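Tail spike protein gp49 (PDB 4RU4) serves as the phage tailspike, a lyase that cleaves the O-specific polysaccharide of Pseudomonas and probably aids entry into the host cell. Local coordinates at residues G21-S32 / A48-A59. Numbering follows the deposited sequence.
Sequences GAVGDGASHPLS and AVALSDEIDWAA
P30 and E54 meet in a single backbone bridge: I55 N donates to H29 O at 2.8 Å in a nearly straight bond (173°), and L31 N donates to D53 O; beyond it S32 N donates to L51 O, a carbonyl of the type I turn A50-D53. The E54 carboxylate then clamps the incoming chain with both oxygens. Its chain folds back at chi2 (-75°), which turns the carboxylate toward the loop although CB points away from it; OE1 takes H29 N on its syn lone pair at 2.9 Å, and OE2 takes S28 OG, from 24° outside the carboxylate plane. Two residues on, D56 OD1 accepts two successive amides, V23 N at 2.8 Å nearly in line with the C-O bond and G24 N from the syn side, while OD2 receives Q78 N, so the carboxylate also ties the loop to strand 75-79. Within the loop, D25 OD1 accepts A27 N in an Asx turn and H29 NE2 from the other face of its plane, the latter bond lying almost in the imidazole plane. Beside the bridge L31 is buried, its two methyls parting: CD1 lies 3.7 Å from A48 CB, CD2 3.8 Å from I55 CG1. A59 CB presses on A22 CB (3.6 Å), and I55 CG2 lies against G21 O. D53 OD2 receives A50 N, at the start of its turn, and V49 N just before it, while OD1 forms a salt bridge with R81. Here a loop is packed on the N-terminal end of helix 55-65, with E54 as the N-cap residue, and the side chains of E54 and D56 bind loop amides beside the first strands of the parallel beta-helix, the fold expected of this pectin lyase-like tailspike.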
loop_
_atom_site.group_PDB
_atom_site.type_symbol
_atom_site.label_atom_id
_atom_site.label_comp_id
_atom_site.label_asym_id
_atom_site.label_seq_id
_atom_site.Cartn_x
_atom_site.Cartn_y
_atom_site.Cartn_z
ATOM N N GLY B 21 -16.590 43.121 -13.639
ATOM C CA GLY B 21 -17.731 43.737 -12.981
ATOM C C GLY B 21 -18.411 42.979 -11.849
ATOM O O GLY B 21 -19.429 43.430 -11.349
ATOM N N ALA B 22 -17.848 41.848 -11.420
ATOM C CA ALA B 22 -18.423 41.065 -10.328
ATOM C C ALA B 22 -18.578 41.873 -9.033
ATOM O O ALA B 22 -17.816 42.829 -8.776
ATOM C CB ALA B 22 -17.541 39.829 -10.050
ATOM N N VAL B 23 -19.535 41.458 -8.203
ATOM C CA VAL B 23 -19.672 42.025 -6.861
ATOM C C VAL B 23 -19.143 41.035 -5.806
ATOM O O VAL B 23 -18.250 41.365 -5.030
ATOM C CB VAL B 23 -21.134 42.381 -6.546
ATOM C CG1 VAL B 23 -21.238 43.078 -5.172
ATOM C CG2 VAL B 23 -21.704 43.262 -7.643
ATOM N N GLY B 24 -19.702 39.822 -5.776
ATOM C CA GLY B 24 -19.214 38.792 -4.874
ATOM C C GLY B 24 -19.368 39.099 -3.391
ATOM O O GLY B 24 -18.558 38.650 -2.567
ATOM N N ASP B 25 -20.403 39.855 -3.038
ATOM C CA ASP B 25 -20.641 40.173 -1.626
ATOM C C ASP B 25 -21.661 39.247 -0.946
ATOM O O ASP B 25 -22.065 39.493 0.186
ATOM C CB ASP B 25 -21.060 41.642 -1.455
ATOM C CG ASP B 25 -22.412 41.956 -2.076
ATOM O OD1 ASP B 25 -23.135 41.035 -2.555
ATOM O OD2 ASP B 25 -22.762 43.156 -2.064
ATOM N N GLY B 26 -22.090 38.203 -1.646
ATOM C CA GLY B 26 -23.048 37.258 -1.093
ATOM C C GLY B 26 -24.516 37.588 -1.320
ATOM O O GLY B 26 -25.384 36.792 -1.009
ATOM N N ALA B 27 -24.809 38.770 -1.846
ATOM C CA ALA B 27 -26.201 39.135 -2.108
ATOM C C ALA B 27 -26.438 39.113 -3.612
ATOM O O ALA B 27 -25.479 39.181 -4.397
ATOM C CB ALA B 27 -26.516 40.521 -1.553
ATOM N N SER B 28 -27.708 39.017 -4.000
ATOM C CA SER B 28 -28.095 39.087 -5.408
ATOM C C SER B 28 -27.915 40.489 -6.003
ATOM O O SER B 28 -28.182 41.496 -5.359
ATOM C CB SER B 28 -29.547 38.645 -5.600
ATOM O OG SER B 28 -29.644 37.248 -5.451
ATOM N N HIS B 29 -27.462 40.531 -7.248
ATOM C CA HIS B 29 -27.351 41.783 -7.981
ATOM C C HIS B 29 -27.689 41.464 -9.424
ATOM O O HIS B 29 -26.809 41.118 -10.212
ATOM C CB HIS B 29 -25.932 42.356 -7.878
ATOM C CG HIS B 29 -25.475 42.565 -6.468
ATOM N ND1 HIS B 29 -25.965 43.580 -5.678
ATOM C CD2 HIS B 29 -24.621 41.861 -5.687
ATOM C CE1 HIS B 29 -25.408 43.515 -4.480
ATOM N NE2 HIS B 29 -24.581 42.485 -4.461
ATOM N N PRO B 30 -28.980 41.523 -9.769
ATOM C CA PRO B 30 -29.336 41.295 -11.172
ATOM C C PRO B 30 -28.754 42.415 -12.053
ATOM O O PRO B 30 -28.472 43.522 -11.575
ATOM C CB PRO B 30 -30.872 41.332 -11.155
ATOM C CG PRO B 30 -31.216 42.162 -9.930
ATOM C CD PRO B 30 -30.148 41.827 -8.921
ATOM N N LEU B 31 -28.557 42.116 -13.329
ATOM C CA LEU B 31 -28.048 43.077 -14.296
ATOM C C LEU B 31 -28.906 44.347 -14.325
ATOM O O LEU B 31 -28.398 45.425 -14.595
ATOM C CB LEU B 31 -27.999 42.454 -15.697
ATOM C CG LEU B 31 -26.887 41.439 -15.940
ATOM C CD1 LEU B 31 -27.170 40.679 -17.232
ATOM C CD2 LEU B 31 -25.519 42.113 -16.005
ATOM N N SER B 32 -30.192 44.205 -14.016
ATOM C CA SER B 32 -31.100 45.356 -13.973
ATOM C C SER B 32 -30.652 46.444 -12.977
ATOM O O SER B 32 -30.980 47.605 -13.142
ATOM C CB SER B 32 -32.529 44.897 -13.690
ATOM O OG SER B 32 -32.576 44.131 -12.504
ATOM N N ALA B 48 -25.194 37.357 -21.852
ATOM C CA ALA B 48 -26.280 37.526 -20.895
ATOM C C ALA B 48 -27.610 37.211 -21.589
ATOM O O ALA B 48 -27.823 37.594 -22.743
ATOM C CB ALA B 48 -26.301 38.964 -20.378
ATOM N N VAL B 49 -28.512 36.541 -20.881
ATOM C CA VAL B 49 -29.797 36.149 -21.458
ATOM C C VAL B 49 -30.924 37.133 -21.095
ATOM O O VAL B 49 -31.803 37.440 -21.927
ATOM C CB VAL B 49 -30.140 34.703 -21.050
ATOM C CG1 VAL B 49 -31.519 34.248 -21.600
ATOM C CG2 VAL B 49 -29.025 33.757 -21.514
ATOM N N ALA B 50 -30.874 37.664 -19.876
ATOM C CA ALA B 50 -31.932 38.532 -19.371
ATOM C C ALA B 50 -31.417 39.474 -18.291
ATOM O O ALA B 50 -30.470 39.150 -17.554
ATOM C CB ALA B 50 -33.092 37.677 -18.811
ATOM N N LEU B 51 -32.053 40.640 -18.177
ATOM C CA LEU B 51 -31.678 41.599 -17.139
ATOM C C LEU B 51 -31.774 41.019 -15.728
ATOM O O LEU B 51 -31.191 41.551 -14.796
ATOM C CB LEU B 51 -32.523 42.862 -17.251
ATOM C CG LEU B 51 -32.160 43.761 -18.440
ATOM C CD1 LEU B 51 -33.124 44.985 -18.549
ATOM C CD2 LEU B 51 -30.720 44.199 -18.301
ATOM N N SER B 52 -32.486 39.910 -15.573
ATOM C CA SER B 52 -32.595 39.301 -14.250
ATOM C C SER B 52 -31.415 38.360 -13.933
ATOM O O SER B 52 -31.313 37.865 -12.807
ATOM C CB SER B 52 -33.921 38.554 -14.143
ATOM O OG SER B 52 -34.044 37.670 -15.237
ATOM N N ASP B 53 -30.542 38.107 -14.914
ATOM C CA ASP B 53 -29.307 37.326 -14.665
ATOM C C ASP B 53 -28.435 38.024 -13.617
ATOM O O ASP B 53 -28.384 39.252 -13.556
ATOM C CB ASP B 53 -28.451 37.190 -15.933
ATOM C CG ASP B 53 -29.051 36.238 -16.955
ATOM O OD1 ASP B 53 -29.928 35.428 -16.585
ATOM O OD2 ASP B 53 -28.637 36.319 -18.129
ATOM N N GLU B 54 -27.697 37.242 -12.839
ATOM C CA GLU B 54 -26.799 37.794 -11.833
ATOM C C GLU B 54 -25.569 38.444 -12.458
ATOM O O GLU B 54 -24.946 37.884 -13.365
ATOM C CB GLU B 54 -26.343 36.678 -10.869
ATOM C CG GLU B 54 -27.469 36.115 -9.987
ATOM C CD GLU B 54 -27.873 37.053 -8.853
ATOM O OE1 GLU B 54 -27.138 38.025 -8.578
ATOM O OE2 GLU B 54 -28.931 36.814 -8.229
ATOM N N ILE B 55 -25.214 39.622 -11.966
ATOM C CA ILE B 55 -23.961 40.246 -12.352
ATOM C C ILE B 55 -22.749 39.315 -12.082
ATOM O O ILE B 55 -21.847 39.226 -12.913
ATOM C CB ILE B 55 -23.807 41.622 -11.644
ATOM C CG1 ILE B 55 -24.777 42.640 -12.279
ATOM C CG2 ILE B 55 -22.344 42.113 -11.689
ATOM C CD1 ILE B 55 -25.076 43.894 -11.412
ATOM N N ASP B 56 -22.749 38.596 -10.953
ATOM C CA ASP B 56 -21.623 37.707 -10.640
ATOM C C ASP B 56 -21.485 36.627 -11.697
ATOM O O ASP B 56 -20.372 36.272 -12.092
ATOM C CB ASP B 56 -21.784 37.036 -9.270
ATOM C CG ASP B 56 -21.618 38.012 -8.101
ATOM O OD1 ASP B 56 -20.894 39.022 -8.246
ATOM O OD2 ASP B 56 -22.226 37.756 -7.037
ATOM N N TRP B 57 -22.618 36.097 -12.154
ATOM C CA TRP B 57 -22.559 35.077 -13.193
ATOM C C TRP B 57 -22.035 35.671 -14.505
ATOM O O TRP B 57 -21.120 35.114 -15.148
ATOM C CB TRP B 57 -23.925 34.406 -13.426
ATOM C CG TRP B 57 -23.860 33.600 -14.721
ATOM C CD1 TRP B 57 -23.377 32.324 -14.873
ATOM C CD2 TRP B 57 -24.231 34.048 -16.033
ATOM N NE1 TRP B 57 -23.446 31.942 -16.191
ATOM C CE2 TRP B 57 -23.958 32.986 -16.927
ATOM C CE3 TRP B 57 -24.767 35.238 -16.533
ATOM C CZ2 TRP B 57 -24.200 33.085 -18.277
ATOM C CZ3 TRP B 57 -25.020 35.338 -17.893
ATOM C CH2 TRP B 57 -24.741 34.265 -18.746
ATOM N N ALA B 58 -22.624 36.790 -14.911
ATOM C CA ALA B 58 -22.199 37.461 -16.137
ATOM C C ALA B 58 -20.686 37.761 -16.100
ATOM O O ALA B 58 -19.965 37.506 -17.070
ATOM C CB ALA B 58 -23.033 38.757 -16.375
ATOM N N ALA B 59 -20.203 38.263 -14.968
ATOM C CA ALA B 59 -18.779 38.571 -14.821
ATOM C C ALA B 59 -17.879 37.324 -14.878
ATOM O O ALA B 59 -16.833 37.325 -15.543
ATOM C CB ALA B 59 -18.523 39.374 -13.515
HETATM O O HOH W 1 -22.568 39.154 -4.826
#